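Local coordinates for protein PcyX_EBK42635 (Marine metagenome, PDB 5OWG) that probably catalyses the ferredoxin-dependent four-electron reduction of biliverdin to phycoerythrobilin, as a phage-type member of the bilin reductase family, at residues N26-Y32 with R50-N54; H117-W122 with K179-H183. All coordinates share one frame; numbering follows the deposited sequence.

Contact 1 (N26-Y32 with R50-N54); sequences NNNLVEY and RTWNN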
# COMPACT_ATOMS: atom_id res chain seq x y z
N ASN A 26 12.42 5.24 1.40
CA ASN A 26 13.75 5.44 0.83
C ASN A 26 14.86 5.08 1.82
O ASN A 26 15.95 4.70 1.40
CB ASN A 26 13.92 6.88 0.35
CG ASN A 26 13.12 7.18 -0.90
OD1 ASN A 26 12.86 6.30 -1.71
ND2 ASN A 26 12.73 8.44 -1.07
N ASN A 27 14.59 5.21 3.12
CA ASN A 27 15.61 4.97 4.13
C ASN A 27 15.76 3.50 4.51
O ASN A 27 16.76 3.15 5.15
CB ASN A 27 15.29 5.77 5.40
CG ASN A 27 15.83 7.19 5.35
OD1 ASN A 27 16.06 7.75 4.27
ND2 ASN A 27 16.06 7.77 6.52
N ASN A 28 14.82 2.64 4.14
CA ASN A 28 14.85 1.24 4.53
C ASN A 28 14.81 0.29 3.34
O ASN A 28 15.48 -0.74 3.36
CB ASN A 28 13.66 0.92 5.45
CG ASN A 28 13.79 1.58 6.81
OD1 ASN A 28 14.15 0.94 7.80
ND2 ASN A 28 13.51 2.88 6.87
N LEU A 29 14.04 0.61 2.31
CA LEU A 29 13.88 -0.23 1.14
C LEU A 29 14.61 0.38 -0.05
O LEU A 29 15.23 1.45 0.05
CB LEU A 29 12.39 -0.43 0.83
CG LEU A 29 11.52 -0.91 1.99
CD1 LEU A 29 10.05 -0.78 1.65
CD2 LEU A 29 11.87 -2.34 2.34
N VAL A 30 14.53 -0.30 -1.19
CA VAL A 30 15.08 0.19 -2.44
C VAL A 30 13.95 0.22 -3.47
O VAL A 30 13.20 -0.76 -3.60
CB VAL A 30 16.24 -0.68 -2.94
CG1 VAL A 30 16.78 -0.15 -4.27
CG2 VAL A 30 17.35 -0.71 -1.90
N GLU A 31 13.84 1.32 -4.19
CA GLU A 31 12.82 1.46 -5.22
C GLU A 31 13.22 0.69 -6.47
O GLU A 31 14.40 0.59 -6.82
CB GLU A 31 12.61 2.93 -5.56
CG GLU A 31 11.48 3.18 -6.55
CD GLU A 31 11.10 4.64 -6.63
OE1 GLU A 31 11.86 5.48 -6.13
OE2 GLU A 31 10.03 4.94 -7.20
N TYR A 32 12.21 0.13 -7.14
CA TYR A 32 12.42 -0.63 -8.37
C TYR A 32 11.25 -0.37 -9.31
O TYR A 32 10.19 0.10 -8.89
CB TYR A 32 12.55 -2.13 -8.08
CG TYR A 32 11.26 -2.78 -7.66
CD1 TYR A 32 10.83 -2.72 -6.34
CD2 TYR A 32 10.47 -3.47 -8.57
CE1 TYR A 32 9.65 -3.32 -5.94
CE2 TYR A 32 9.29 -4.06 -8.19
CZ TYR A 32 8.88 -3.99 -6.87
OH TYR A 32 7.70 -4.58 -6.49
N ARG A 50 4.62 3.86 -7.30
CA ARG A 50 6.02 3.59 -6.99
C ARG A 50 6.10 2.36 -6.10
O ARG A 50 5.26 2.17 -5.22
CB ARG A 50 6.65 4.79 -6.29
CG ARG A 50 6.67 6.05 -7.15
CD ARG A 50 7.15 7.25 -6.37
NE ARG A 50 8.57 7.15 -6.04
CZ ARG A 50 9.21 7.98 -5.23
NH1 ARG A 50 8.56 8.97 -4.64
NH2 ARG A 50 10.51 7.81 -4.99
N THR A 51 7.12 1.53 -6.32
CA THR A 51 7.27 0.29 -5.58
C THR A 51 8.69 0.16 -5.04
O THR A 51 9.66 0.51 -5.72
CB THR A 51 6.93 -0.92 -6.46
OG1 THR A 51 7.72 -0.89 -7.66
CG2 THR A 51 5.45 -0.93 -6.81
N TRP A 52 8.79 -0.34 -3.81
CA TRP A 52 10.06 -0.64 -3.17
C TRP A 52 10.06 -2.09 -2.71
O TRP A 52 9.01 -2.73 -2.62
CB TRP A 52 10.35 0.26 -1.96
CG TRP A 52 10.42 1.74 -2.22
CD1 TRP A 52 11.54 2.53 -2.21
CD2 TRP A 52 9.32 2.61 -2.51
NE1 TRP A 52 11.20 3.83 -2.47
CE2 TRP A 52 9.85 3.91 -2.66
CE3 TRP A 52 7.94 2.42 -2.66
CZ2 TRP A 52 9.05 5.01 -2.96
CZ3 TRP A 52 7.15 3.52 -2.95
CH2 TRP A 52 7.70 4.80 -3.10
N ASN A 53 11.24 -2.60 -2.40
CA ASN A 53 11.36 -3.89 -1.73
C ASN A 53 12.73 -4.00 -1.09
O ASN A 53 13.65 -3.24 -1.41
CB ASN A 53 11.13 -5.05 -2.71
CG ASN A 53 12.14 -5.08 -3.84
OD1 ASN A 53 13.26 -4.60 -3.70
ND2 ASN A 53 11.74 -5.65 -4.97
N ASN A 54 12.85 -4.94 -0.16
CA ASN A 54 14.14 -5.33 0.37
C ASN A 54 14.10 -6.82 0.69
O ASN A 54 13.12 -7.51 0.38
CB ASN A 54 14.52 -4.47 1.60
CG ASN A 54 13.73 -4.83 2.85
OD1 ASN A 54 12.94 -5.77 2.87
ND2 ASN A 54 13.96 -4.07 3.92
O HOH W 1 9.09 2.66 -8.40
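Val-30 and Asn-53 face each other as an antiparallel hydrogen-bonded pair: Val-30 N donates to Asn-53 O at 3.1 Å, and Asn-53 N returns the bond to Val-30 O. Farther along, Tyr-32 N bonds to Thr-51 O. On the sheet face that bears Glu-31 and Trp-52, Arg-50 grips the carboxylate of Glu-31 side-on, Arg-50 NE on Glu-31 OE2 and Arg-50 NH2 on Glu-31 OE1, both 2.9 Å. The bonds are nearly straight and meet the syn sides of a carboxylate turned 34° from the guanidinium plane. A water bridges Glu-31 OE2, Tyr-32 O and Thr-51 N.

Glu-31 CB lies over the pyrrole face of Trp-52, whose NE1 donates to Asn-26 OD1 (3.1 Å), pinning the indole to the last turn of helix 14-28. Apolar packing adds Leu-29 CB, 3.5 Å from Trp-52 CB. On the sheet face shared by Val-30, Thr-51 and Asn-53, the Tyr-32 ring swings back over strand 50-53, CG between backbone N and carbonyl carbon (chi1 71°). Thr-51 OG1 sits over its centre; the nearly parallel amide of Asn-53 lies against the opposite face, ND2 toward the rim.

This is a short edge strand following a helix, closing one side of the antiparallel sheet in the alpha/beta/alpha sandwich of ferredoxin-dependent bilin reductases.

Contact 2 (H117-W122 with K179-H183); sequences HPLTKW and KIRNH
His-117 and His-183 meet edge-to-face where the short helix 118-121 packs on the turn following helix 161-179, in the alpha/beta/alpha sandwich of a bilin reductase. The imidazoles come from opposite directions, with centroids 4.2 Å apart and planes at 53°. His-117 CE1 stands over the centre of the His-183 ring and approaches His-183 ND1 to 3.2 Å. Pro-118 CG touches the edge of the same ring, 4.0 Å from His-183 CE1.

At the other end of the contact, Lys-179 runs across the indole of Trp-122 at about a right angle. Its methylene CE makes a CH-pi contact 3.6 Å from the centroid of the five-membered ring, and NZ adds a cation-pi interaction over that face. The extended run from CG to CE brings CE over the ring, and a bend at chi4 (-61°) sets the direction of NZ.

Between these ends, Leu-119 fills the interface with both methyls: CD1 lies 3.5 Å from Lys-179 CB, while CD2 faces Ile-180 CD1. Tyr-176 of helix 161-179 also packs on Leu-119, and Asn-175 on Trp-122.

In the second shell, Glu-186 holds both imidazoles, its OE2 bonded to His-117 NE2 and its OE1 to His-183 ND1, which probably fixes how the rings are turned. His-117 is also the N-cap of helix 118-121: ND1 accepts a weak but fairly straight bond, 161° at the hydrogen, from Leu-119 N at 3.5 Å.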
# COMPACT_ATOMS: atom_id res chain seq x y z
N HIS A 117 -0.48 -13.58 15.13
CA HIS A 117 0.87 -13.14 14.84
C HIS A 117 1.23 -12.01 15.79
O HIS A 117 0.40 -11.12 16.03
CB HIS A 117 1.01 -12.66 13.39
CG HIS A 117 2.40 -12.78 12.85
ND1 HIS A 117 3.37 -11.82 13.07
CD2 HIS A 117 2.99 -13.74 12.11
CE1 HIS A 117 4.49 -12.19 12.48
NE2 HIS A 117 4.29 -13.36 11.89
N PRO A 118 2.45 -12.01 16.36
CA PRO A 118 2.80 -10.94 17.31
C PRO A 118 2.72 -9.54 16.73
O PRO A 118 2.29 -8.62 17.42
CB PRO A 118 4.24 -11.31 17.72
CG PRO A 118 4.35 -12.76 17.47
CD PRO A 118 3.49 -13.05 16.28
N LEU A 119 3.13 -9.35 15.47
CA LEU A 119 3.20 -8.00 14.92
C LEU A 119 1.82 -7.37 14.79
O LEU A 119 1.71 -6.14 14.82
CB LEU A 119 3.91 -8.02 13.56
CG LEU A 119 4.12 -6.66 12.89
CD1 LEU A 119 4.81 -5.68 13.82
CD2 LEU A 119 4.92 -6.82 11.61
N THR A 120 0.77 -8.18 14.63
CA THR A 120 -0.58 -7.64 14.62
C THR A 120 -0.99 -7.18 16.02
O THR A 120 -1.39 -6.03 16.21
CB THR A 120 -1.57 -8.70 14.11
OG1 THR A 120 -1.15 -9.17 12.83
CG2 THR A 120 -2.97 -8.10 14.00
N LYS A 121 -0.89 -8.08 17.00
CA LYS A 121 -1.23 -7.75 18.38
C LYS A 121 -0.59 -6.43 18.79
O LYS A 121 -1.24 -5.57 19.39
CB LYS A 121 -0.79 -8.89 19.31
CG LYS A 121 -1.28 -10.26 18.87
CD LYS A 121 -1.01 -11.32 19.91
CE LYS A 121 -2.12 -11.41 20.93
NZ LYS A 121 -1.60 -11.40 22.33
N TRP A 122 0.70 -6.26 18.48
CA TRP A 122 1.30 -4.94 18.55
C TRP A 122 0.64 -4.05 17.51
O TRP A 122 0.60 -4.38 16.32
CB TRP A 122 2.80 -5.02 18.31
CG TRP A 122 3.46 -3.67 18.30
CD1 TRP A 122 4.10 -3.07 19.34
CD2 TRP A 122 3.51 -2.75 17.21
NE1 TRP A 122 4.56 -1.83 18.97
CE2 TRP A 122 4.21 -1.61 17.66
CE3 TRP A 122 3.04 -2.77 15.89
CZ2 TRP A 122 4.45 -0.51 16.84
CZ3 TRP A 122 3.28 -1.68 15.08
CH2 TRP A 122 3.98 -0.56 15.56
N LYS A 179 9.96 -4.43 12.69
CA LYS A 179 9.59 -5.67 13.36
C LYS A 179 9.37 -6.83 12.39
O LYS A 179 9.56 -7.99 12.76
CB LYS A 179 8.33 -5.45 14.19
CG LYS A 179 8.50 -4.44 15.31
CD LYS A 179 7.20 -4.19 16.05
CE LYS A 179 7.38 -3.20 17.20
NZ LYS A 179 8.35 -3.68 18.22
N ILE A 180 8.96 -6.54 11.14
CA ILE A 180 8.72 -7.62 10.19
C ILE A 180 9.99 -8.43 9.96
O ILE A 180 9.93 -9.62 9.66
CB ILE A 180 8.17 -7.05 8.87
CG1 ILE A 180 7.66 -8.18 7.96
CG2 ILE A 180 9.23 -6.24 8.13
CD1 ILE A 180 6.42 -8.88 8.47
N ARG A 181 11.16 -7.79 10.12
CA ARG A 181 12.42 -8.50 9.93
C ARG A 181 12.52 -9.70 10.86
O ARG A 181 13.09 -10.74 10.50
CB ARG A 181 13.59 -7.55 10.17
CG ARG A 181 13.65 -6.38 9.20
CD ARG A 181 14.18 -5.11 9.86
NE ARG A 181 15.56 -5.23 10.30
CZ ARG A 181 16.17 -4.38 11.12
NH1 ARG A 181 15.51 -3.34 11.61
NH2 ARG A 181 17.44 -4.57 11.46
N ASN A 182 11.96 -9.59 12.07
CA ASN A 182 12.10 -10.63 13.09
C ASN A 182 11.32 -11.90 12.78
O ASN A 182 11.30 -12.80 13.62
CB ASN A 182 11.64 -10.09 14.45
CG ASN A 182 12.53 -8.98 14.96
OD1 ASN A 182 13.76 -9.09 14.93
ND2 ASN A 182 11.92 -7.91 15.45
N HIS A 183 10.67 -11.99 11.62
CA HIS A 183 9.80 -13.11 11.30
C HIS A 183 10.21 -13.81 10.01
O HIS A 183 9.41 -14.54 9.41
CB HIS A 183 8.35 -12.63 11.23
CG HIS A 183 7.83 -12.11 12.53
ND1 HIS A 183 7.38 -12.95 13.53
CD2 HIS A 183 7.72 -10.85 13.01
CE1 HIS A 183 7.00 -12.22 14.57
NE2 HIS A 183 7.20 -10.95 14.28

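From the N terminus, helix 14-28 leads through Leu-29 into strand 30-32, and contact 1 closes a loop of 17 intervening residues when strand 47-53 returns beside it. The chain then builds the rest of the antiparallel sheet, through strand 104-110 at its far border, before contact 2 begins at residue 117. Contact 2 closes a longer loop of 56 residues, which includes helix 161-179 and the unmodelled 124-158. The two loops follow in series, neither nesting nor crossing. The centres of contact 1 and contact 2 lie about 20 Å apart. Contact 1 ties the first helix and edge strand to the sheet, whereas contact 2 joins the short helix 118-121 to the turn at the end of helix 161-179.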